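Local coordinates for protein cellulase (Uncultured bacterium, PDB 3WX5) that probably hydrolyses internal beta-1,4-glucosidic bonds of cellulose as a family 12 endoglucanase with a beta-sandwich fold, at residues Leu110-Ser115 with Pro188-Thr193. Numbering follows the deposited sequence.
Sequences LTPISS and PVTEVT
The backbone N of L110 donates to the carbonyl O of T190 over 2.9 Å in a nearly straight bond, 173° at the hydrogen. It joins L110, near the end of strand 101-111, to the residue just before strand 191-196, an outermost strand of the antiparallel six-stranded sheet in the beta-sandwich (jelly roll) fold of glycoside hydrolase family 12. W108 and V192, joined by backbone bonding, carry the strand pairing onward, while T111 bonds through its backbone to K233 of the neighbouring strand 233-243. The side chain of L110 lies over the T190 backbone: its CG comes 3.5 Å from T190 O and 3.8 Å from T190 CA. CG stands between the backbone N and the carbonyl carbon (chi1 63°), which brings the branched end closer to segment 188-193 than the CB direction alone suggests. Methyl CD2 of L110 lies 3.8 Å from V189 O. The buried L110 also packs on A120 and N147 of the strands facing it, in the other sheet. Cutting L110 back to an alanine would keep the backbone bond but would probably leave a gap between the T190 backbone and A120, and V189 O without its methyl neighbour. The backbone of V189 bonds with L146 of strand 140-149, in the other sheet, so the neighbours V189 and T190 bond to different sheets. The outer side of the contact is made by P112 and T190, both exposed. T190 CB sits 3.6 Å from L110 O, and CG2 of T190, anti to its own carbonyl carbon, meets the P112 ring obliquely. P112 touches through CG, 3.9 Å from T190 CG2, with P112 CD slightly farther from that methyl.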
ATOM      1  N   LEU A 110      12.441   1.049  -2.603  1.00 10.85           N
ATOM      2  CA  LEU A 110      12.473   0.047  -1.560  1.00 12.24           C
ATOM      3  C   LEU A 110      13.853  -0.616  -1.529  1.00 13.27           C
ATOM      4  O   LEU A 110      14.554  -0.722  -2.562  1.00 14.74           O
ATOM      5  CB  LEU A 110      11.365  -0.977  -1.785  1.00 12.12           C
ATOM      6  CG  LEU A 110      11.510  -1.773  -3.100  1.00 13.25           C
ATOM      7  CD1 LEU A 110      11.859  -3.220  -2.838  1.00 14.98           C
ATOM      8  CD2 LEU A 110      10.275  -1.662  -3.993  1.00 14.07           C
ATOM      9  N   THR A 111      14.243  -1.056  -0.344  1.00 14.90           N
ATOM     10  CA  THR A 111      15.456  -1.844  -0.202  1.00 14.83           C
ATOM     11  C   THR A 111      15.032  -3.267   0.178  1.00 15.07           C
ATOM     12  O   THR A 111      14.480  -3.486   1.263  1.00 13.18           O
ATOM     13  CB  THR A 111      16.380  -1.210   0.877  1.00 17.64           C
ATOM     14  OG1 THR A 111      16.648   0.159   0.519  1.00 14.28           O
ATOM     15  CG2 THR A 111      17.706  -1.983   0.986  1.00 19.28           C
ATOM     16  N   PRO A 112      15.234  -4.231  -0.737  1.00 14.30           N
ATOM     17  CA  PRO A 112      14.857  -5.621  -0.489  1.00 14.44           C
ATOM     18  C   PRO A 112      15.807  -6.319   0.479  1.00 15.91           C
ATOM     19  O   PRO A 112      16.861  -5.751   0.849  1.00 14.16           O
ATOM     20  CB  PRO A 112      14.954  -6.273  -1.868  1.00 14.65           C
ATOM     21  CG  PRO A 112      15.862  -5.404  -2.659  1.00 16.76           C
ATOM     22  CD  PRO A 112      16.067  -4.085  -1.937  1.00 16.85           C
ATOM     23  N   ILE A 113      15.395  -7.494   0.958  1.00 14.92           N
ATOM     24  CA  ILE A 113      16.282  -8.342   1.788  1.00 15.48           C
ATOM     25  C   ILE A 113      16.348  -9.764   1.230  1.00 16.45           C
ATOM     26  O   ILE A 113      15.501 -10.148   0.423  1.00 17.28           O
ATOM     27  CB  ILE A 113      15.828  -8.385   3.270  1.00 15.27           C
ATOM     28  CG1 ILE A 113      14.376  -8.879   3.403  1.00 12.21           C
ATOM     29  CG2 ILE A 113      15.988  -7.023   3.916  1.00 18.36           C
ATOM     30  CD1 ILE A 113      13.977  -9.126   4.877  1.00 13.95           C
ATOM     31  N   SER A 114      17.314 -10.551   1.708  1.00 17.32           N
ATOM     32  CA  SER A 114      17.548 -11.911   1.209  1.00 19.70           C
ATOM     33  C   SER A 114      17.032 -12.975   2.159  1.00 19.26           C
ATOM     34  O   SER A 114      17.639 -14.048   2.284  1.00 20.48           O
ATOM     35  CB  SER A 114      19.052 -12.149   1.052  1.00 19.30           C
ATOM     36  OG  SER A 114      19.487 -11.516  -0.130  1.00 30.49           O
ATOM     37  N   SER A 115      15.981 -12.668   2.893  1.00 16.88           N
ATOM     38  CA  SER A 115      15.383 -13.665   3.773  1.00 16.78           C
ATOM     39  C   SER A 115      13.907 -13.307   3.975  1.00 16.02           C
ATOM     40  O   SER A 115      13.471 -12.223   3.601  1.00 15.79           O
ATOM     41  CB  SER A 115      16.093 -13.664   5.126  1.00 17.00           C
ATOM     42  OG  SER A 115      15.820 -12.466   5.853  1.00 21.37           O
ATOM     43  N   PRO A 188      10.389  -8.064 -10.890  1.00 14.01           N
ATOM     44  CA  PRO A 188      10.457  -7.159  -9.724  1.00 13.19           C
ATOM     45  C   PRO A 188      11.332  -5.929  -9.980  1.00 12.93           C
ATOM     46  O   PRO A 188      12.228  -5.992 -10.823  1.00 10.46           O
ATOM     47  CB  PRO A 188      11.027  -8.043  -8.609  1.00 14.51           C
ATOM     48  CG  PRO A 188      11.680  -9.227  -9.333  1.00 16.70           C
ATOM     49  CD  PRO A 188      11.030  -9.381 -10.661  1.00 14.20           C
ATOM     50  N   VAL A 189      11.034  -4.806  -9.312  1.00 10.55           N
ATOM     51  CA  VAL A 189      11.897  -3.630  -9.318  1.00 10.15           C
ATOM     52  C   VAL A 189      12.169  -3.173  -7.885  1.00 12.89           C
ATOM     53  O   VAL A 189      11.542  -3.661  -6.951  1.00 11.26           O
ATOM     54  CB  VAL A 189      11.236  -2.436 -10.060  1.00 13.50           C
ATOM     55  CG1 VAL A 189      11.204  -2.673 -11.583  1.00 11.23           C
ATOM     56  CG2 VAL A 189       9.849  -2.151  -9.516  1.00 11.66           C
ATOM     57  N   THR A 190      13.058  -2.197  -7.724  1.00 11.78           N
ATOM     58  CA  THR A 190      13.336  -1.639  -6.402  1.00 12.27           C
ATOM     59  C   THR A 190      12.944  -0.172  -6.320  1.00 13.83           C
ATOM     60  O   THR A 190      13.158   0.452  -5.299  1.00 14.41           O
ATOM     61  CB  THR A 190      14.818  -1.837  -6.005  1.00 13.73           C
ATOM     62  OG1 THR A 190      15.675  -1.256  -7.007  1.00 15.45           O
ATOM     63  CG2 THR A 190      15.113  -3.343  -5.899  1.00 15.39           C
ATOM     64  N   GLU A 191      12.423   0.387  -7.412  0.50  7.04           N
ATOM     65  CA  GLU A 191      12.033   1.787  -7.399  0.50  7.83           C
ATOM     66  C   GLU A 191      11.027   2.051  -8.507  0.50  5.44           C
ATOM     67  O   GLU A 191      11.031   1.385  -9.527  0.50  2.00           O
ATOM     68  CB  GLU A 191      13.283   2.649  -7.600  1.00 12.84           C
ATOM     69  CG  GLU A 191      13.050   4.146  -7.622  1.00 26.88           C
ATOM     70  CD  GLU A 191      14.371   4.939  -7.660  1.00 41.64           C
ATOM     71  OE1 GLU A 191      15.441   4.310  -7.846  1.00 44.87           O
ATOM     72  OE2 GLU A 191      14.338   6.178  -7.475  1.00 43.02           O
ATOM     73  N   VAL A 192      10.111   2.983  -8.257  1.00 10.45           N
ATOM     74  CA  VAL A 192       9.266   3.533  -9.298  1.00 10.10           C
ATOM     75  C   VAL A 192       9.327   5.057  -9.239  1.00 12.13           C
ATOM     76  O   VAL A 192       9.441   5.657  -8.163  1.00 10.79           O
ATOM     77  CB  VAL A 192       7.766   3.077  -9.173  1.00 10.49           C
ATOM     78  CG1 VAL A 192       7.641   1.564  -9.320  1.00 12.18           C
ATOM     79  CG2 VAL A 192       7.160   3.518  -7.829  1.00 10.82           C
ATOM     80  N   THR A 193       9.344   5.662 -10.425  1.00 13.69           N
ATOM     81  CA  THR A 193       9.376   7.114 -10.567  1.00 15.79           C
ATOM     82  C   THR A 193       8.177   7.545 -11.402  1.00 14.60           C
ATOM     83  O   THR A 193       8.001   7.076 -12.547  1.00 12.84           O
ATOM     84  CB  THR A 193      10.677   7.554 -11.285  1.00 18.35           C
ATOM     85  OG1 THR A 193      11.791   7.081 -10.521  1.00 22.75           O
ATOM     86  CG2 THR A 193      10.745   9.082 -11.385  1.00 19.38           C
TER